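PDB 2QF4: cell shape-determining protein MreC from Streptococcus pneumoniae, which helps form and maintain cell shape, probably as part of the elongasome that synthesizes peripheral peptidoglycan, this chain being the protein's major extracellular domain. Local coordinates for residues Q23-D28 with V61-N66; V133-H138 with E146-L151. All coordinates share one frame; numbering follows the deposited sequence.

Contact 1: Q23-D28 with V61-N66; sequences QELTLD and VNLLTN
N66 grips the backbone of Q23 through both ends of its carboxamide. OD1 of N66 takes the N-H of Q23 at 2.8 Å on an in-plane lone pair, almost straight at 174°, while ND2 of N66 gives a 2.8 Å bond to O of Q23. That same oxygen also accepts from N of L63 at 3.0 Å, so two donors hold it, and ND2 of N66 reaches back to O of L63 within the type I turn L63-N66; these bonds together fix the rotation of the amide. Further along, L25 and V61 form a hydrogen-bonded antiparallel pair, with N of V61 2.8 Å from O of L25 and a return bond from N of L25 to O of V61.

The tight side is apolar. With CG anti to its carbonyl carbon (chi1 -63°), L63 sends CD2 to CG of L25 at 4.0 Å, the two side chains crossing at about a right angle, and CD1 of L27 meets CG2 of V61; I161 and L163 of strand 160-166 cover this face. On the looser face E24 and N62 are partly exposed and their side chains do not touch: a water bridges them, donating to OE1 of E24 (3.0 Å) and accepting from ND2 of N62 (3.2 Å). Strands 24-27 and 59-63 are neighbours in a closed antiparallel six-stranded barrel, one of the two of this alpha-lytic-protease-like fold.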
# COMPACT_ATOMS: atom_id res chain seq x y z
N GLN A 23 -1.88 -5.76 12.68
CA GLN A 23 -0.66 -6.22 12.04
C GLN A 23 0.24 -5.05 11.70
O GLN A 23 -0.14 -4.16 10.96
CB GLN A 23 -1.02 -7.05 10.82
CG GLN A 23 -1.85 -8.28 11.25
CD GLN A 23 -2.44 -9.06 10.14
OE1 GLN A 23 -3.60 -9.48 10.25
NE2 GLN A 23 -1.72 -9.30 9.12
N GLU A 24 1.41 -5.07 12.29
CA GLU A 24 2.31 -3.94 12.22
C GLU A 24 3.71 -4.35 12.53
O GLU A 24 3.95 -5.38 13.15
CB GLU A 24 1.85 -2.85 13.18
CG GLU A 24 1.92 -3.26 14.61
CD GLU A 24 1.72 -2.11 15.55
OE1 GLU A 24 0.88 -1.19 15.29
OE2 GLU A 24 2.36 -2.16 16.62
N LEU A 25 4.64 -3.51 12.12
CA LEU A 25 6.07 -3.68 12.40
C LEU A 25 6.59 -2.37 12.95
O LEU A 25 6.12 -1.29 12.62
CB LEU A 25 6.87 -3.95 11.07
CG LEU A 25 6.45 -5.08 10.17
CD1 LEU A 25 7.27 -5.05 8.94
CD2 LEU A 25 6.61 -6.43 10.93
N THR A 26 7.61 -2.46 13.79
CA THR A 26 8.39 -1.31 14.24
C THR A 26 9.78 -1.41 13.68
O THR A 26 10.44 -2.47 13.78
CB THR A 26 8.47 -1.23 15.78
OG1 THR A 26 7.15 -1.26 16.30
CG2 THR A 26 9.18 0.03 16.22
N LEU A 27 10.24 -0.31 13.10
CA LEU A 27 11.57 -0.16 12.55
C LEU A 27 12.43 0.71 13.46
O LEU A 27 11.94 1.61 14.14
CB LEU A 27 11.51 0.47 11.15
CG LEU A 27 10.54 -0.15 10.18
CD1 LEU A 27 10.59 0.62 8.83
CD2 LEU A 27 10.84 -1.61 9.99
N ASP A 28 13.73 0.45 13.44
CA ASP A 28 14.71 1.13 14.28
C ASP A 28 15.28 2.41 13.70
O ASP A 28 16.39 2.78 14.05
CB ASP A 28 15.83 0.18 14.69
CG ASP A 28 16.72 -0.26 13.55
OD1 ASP A 28 16.47 0.09 12.38
OD2 ASP A 28 17.69 -1.00 13.87
N VAL A 61 4.95 0.77 11.11
CA VAL A 61 4.41 0.49 9.79
C VAL A 61 3.15 -0.37 9.95
O VAL A 61 3.19 -1.42 10.58
CB VAL A 61 5.43 -0.26 8.92
CG1 VAL A 61 4.80 -0.75 7.59
CG2 VAL A 61 6.64 0.63 8.66
N ASN A 62 2.03 0.11 9.40
CA ASN A 62 0.78 -0.62 9.36
C ASN A 62 0.75 -1.51 8.15
O ASN A 62 0.90 -1.02 7.02
CB ASN A 62 -0.37 0.35 9.30
CG ASN A 62 -1.67 -0.32 9.56
OD1 ASN A 62 -2.55 -0.31 8.71
ND2 ASN A 62 -1.79 -0.97 10.69
N LEU A 63 0.61 -2.81 8.37
CA LEU A 63 0.71 -3.73 7.26
C LEU A 63 -0.57 -3.74 6.40
O LEU A 63 -1.67 -3.47 6.87
CB LEU A 63 1.06 -5.15 7.74
CG LEU A 63 2.45 -5.26 8.42
CD1 LEU A 63 2.67 -6.69 8.93
CD2 LEU A 63 3.58 -4.91 7.46
N LEU A 64 -0.42 -4.18 5.17
CA LEU A 64 -1.56 -4.27 4.25
C LEU A 64 -2.53 -5.40 4.54
O LEU A 64 -3.61 -5.45 3.96
CB LEU A 64 -1.06 -4.45 2.81
CG LEU A 64 -0.29 -3.30 2.18
CD1 LEU A 64 -0.02 -3.66 0.70
CD2 LEU A 64 -1.00 -1.96 2.30
N THR A 65 -2.16 -6.32 5.40
CA THR A 65 -2.99 -7.49 5.72
C THR A 65 -3.99 -7.24 6.86
O THR A 65 -4.68 -8.16 7.24
CB THR A 65 -2.08 -8.67 6.02
OG1 THR A 65 -1.12 -8.27 7.00
CG2 THR A 65 -1.36 -9.13 4.74
N ASN A 66 -4.11 -6.00 7.33
CA ASN A 66 -5.14 -5.66 8.31
C ASN A 66 -6.53 -5.71 7.72
O ASN A 66 -6.78 -5.25 6.61
CB ASN A 66 -4.85 -4.32 8.93
CG ASN A 66 -3.75 -4.43 9.91
OD1 ASN A 66 -3.92 -5.04 10.98
ND2 ASN A 66 -2.60 -3.87 9.59
O HOH W 1 0.15 0.39 12.90

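Contact 2: V133-H138 with E146-L151; sequences VVATTH and EVTVKL. With EDO (1,2-ethanediol), chain D.
T148 faces two consecutive residues, V134 and A135: a classic beta bulge. N of V134 donates to O of T148 at 2.8 Å; the bond from N of A135 to the same oxygen is weak (3.5 Å). N of T148 returns a bond to O of A135 within the bulge. Beyond it the ladder is regular: N of T137 bonds to O of E146 at 2.9 Å, and N of E146 to O of T137 at 3.0 Å.

On the inner face, V133 and V147 cross at about a right angle. V147 has CG1 anti to its backbone N (chi1 -171°), which brings that methyl within 3.9 Å of CG2 of V133, and I77 touches both valines. T136 adds its CG2 methyl near CG2 of V147 while its hydroxyl bonds to S139.

On the other face E146, extended with CG opposite its backbone N (chi1 177°), lies along T137, whose CG2, set between backbone N and carbonyl carbon, sits 3.9 Å from CD of E146. That methyl also lies over one face of the H138 ring, offset toward the rim. An ethanediol, probably from the crystallisation liquor, takes the backbone N-H of H138 on O2 (2.9 Å) and also bonds OG of S139. Ring and carboxylate are turned 69° apart; with OE1 of E146 4.1 Å from NE2 of H138, the charged atoms are not in contact, and any attraction would probably be long-range and depend on the histidine's charge.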
# COMPACT_ATOMS: atom_id res chain seq x y z
N VAL A 133 -4.86 -8.17 -9.94
CA VAL A 133 -6.27 -8.35 -9.72
C VAL A 133 -6.65 -9.82 -9.71
O VAL A 133 -6.21 -10.59 -10.57
CB VAL A 133 -7.09 -7.61 -10.82
CG1 VAL A 133 -8.56 -7.97 -10.73
CG2 VAL A 133 -6.87 -6.10 -10.69
N VAL A 134 -7.46 -10.20 -8.74
CA VAL A 134 -8.18 -11.47 -8.73
C VAL A 134 -9.52 -11.32 -9.42
O VAL A 134 -9.79 -11.97 -10.43
CB VAL A 134 -8.31 -12.02 -7.29
CG1 VAL A 134 -9.22 -13.25 -7.24
CG2 VAL A 134 -6.95 -12.34 -6.72
N ALA A 135 -10.38 -10.45 -8.90
CA ALA A 135 -11.74 -10.27 -9.43
C ALA A 135 -12.33 -8.97 -8.95
O ALA A 135 -11.73 -8.27 -8.14
CB ALA A 135 -12.63 -11.47 -9.02
N THR A 136 -13.50 -8.67 -9.47
CA THR A 136 -14.31 -7.60 -8.95
C THR A 136 -15.59 -8.16 -8.36
O THR A 136 -16.06 -9.22 -8.73
CB THR A 136 -14.66 -6.54 -10.01
OG1 THR A 136 -15.53 -7.11 -10.98
CG2 THR A 136 -13.42 -6.00 -10.70
N THR A 137 -16.16 -7.42 -7.42
CA THR A 137 -17.45 -7.78 -6.86
C THR A 137 -18.25 -6.49 -6.70
O THR A 137 -17.76 -5.36 -6.90
CB THR A 137 -17.33 -8.60 -5.55
OG1 THR A 137 -18.61 -9.17 -5.23
CG2 THR A 137 -16.83 -7.76 -4.38
N HIS A 138 -19.55 -6.64 -6.45
CA HIS A 138 -20.48 -5.51 -6.54
C HIS A 138 -20.32 -4.84 -7.91
O HIS A 138 -20.39 -3.62 -8.05
CB HIS A 138 -20.33 -4.49 -5.41
CG HIS A 138 -20.32 -5.10 -4.04
ND1 HIS A 138 -21.29 -5.99 -3.62
CD2 HIS A 138 -19.43 -5.01 -3.03
CE1 HIS A 138 -21.01 -6.37 -2.39
NE2 HIS A 138 -19.90 -5.78 -2.00
N GLU A 146 -15.98 -3.13 -6.14
CA GLU A 146 -14.78 -3.40 -5.35
C GLU A 146 -13.90 -4.36 -6.14
O GLU A 146 -14.38 -5.15 -6.92
CB GLU A 146 -15.20 -4.09 -4.04
CG GLU A 146 -14.14 -4.53 -3.06
CD GLU A 146 -14.73 -5.50 -2.03
OE1 GLU A 146 -15.85 -5.20 -1.53
OE2 GLU A 146 -14.15 -6.60 -1.80
N VAL A 147 -12.61 -4.26 -5.92
CA VAL A 147 -11.63 -5.12 -6.54
C VAL A 147 -10.90 -5.88 -5.47
O VAL A 147 -10.49 -5.30 -4.46
CB VAL A 147 -10.61 -4.34 -7.40
CG1 VAL A 147 -9.73 -5.27 -8.22
CG2 VAL A 147 -11.32 -3.35 -8.31
N THR A 148 -10.68 -7.18 -5.68
CA THR A 148 -9.80 -7.98 -4.84
C THR A 148 -8.49 -8.25 -5.56
O THR A 148 -8.48 -8.47 -6.78
CB THR A 148 -10.47 -9.27 -4.33
OG1 THR A 148 -10.93 -10.07 -5.42
CG2 THR A 148 -11.65 -8.94 -3.38
N VAL A 149 -7.40 -8.19 -4.80
CA VAL A 149 -6.06 -8.21 -5.32
C VAL A 149 -5.18 -9.20 -4.54
O VAL A 149 -5.19 -9.23 -3.31
CB VAL A 149 -5.46 -6.79 -5.26
CG1 VAL A 149 -3.96 -6.73 -5.59
CG2 VAL A 149 -6.23 -5.83 -6.17
N LYS A 150 -4.40 -9.96 -5.28
CA LYS A 150 -3.40 -10.85 -4.68
C LYS A 150 -2.10 -10.06 -4.54
O LYS A 150 -1.53 -9.63 -5.52
CB LYS A 150 -3.18 -12.08 -5.57
CG LYS A 150 -2.17 -13.03 -5.00
CD LYS A 150 -1.92 -14.23 -5.86
CE LYS A 150 -1.21 -15.35 -5.08
NZ LYS A 150 -1.16 -16.60 -5.85
N LEU A 151 -1.65 -9.92 -3.31
CA LEU A 151 -0.42 -9.18 -3.02
C LEU A 151 0.79 -9.85 -3.59
O LEU A 151 0.93 -11.07 -3.50
CB LEU A 151 -0.27 -9.01 -1.50
CG LEU A 151 -1.31 -8.12 -0.80
CD1 LEU A 151 -1.22 -8.21 0.70
CD2 LEU A 151 -1.14 -6.69 -1.27
C1 EDO D . -21.70 -8.48 -8.78
O1 EDO D . -20.32 -8.71 -8.97
C2 EDO D . -22.20 -9.08 -7.50
O2 EDO D . -21.53 -8.72 -6.34

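Overall arrangement
Followed from the N terminus, the chain enters contact 1 at 23-28, passes through strands 40-43 and 46-54, and closes a long loop when 61-66 pairs with the first segment. It then builds the second barrel, where contact 2 closes a much shorter excursion as a hairpin between strands 126-137 and 146-151. The contacts follow in series, neither nested nor crossed, and their centres lie about 22 Å apart, one in each six-stranded barrel. They nevertheless meet: CD1 of L64 packs 3.8 Å from CD2 of L151, and CG2 of T65 lies near CD1 of L151. The turn of contact 1 and the end of strand 146-151 thus form one point of packing between the barrels.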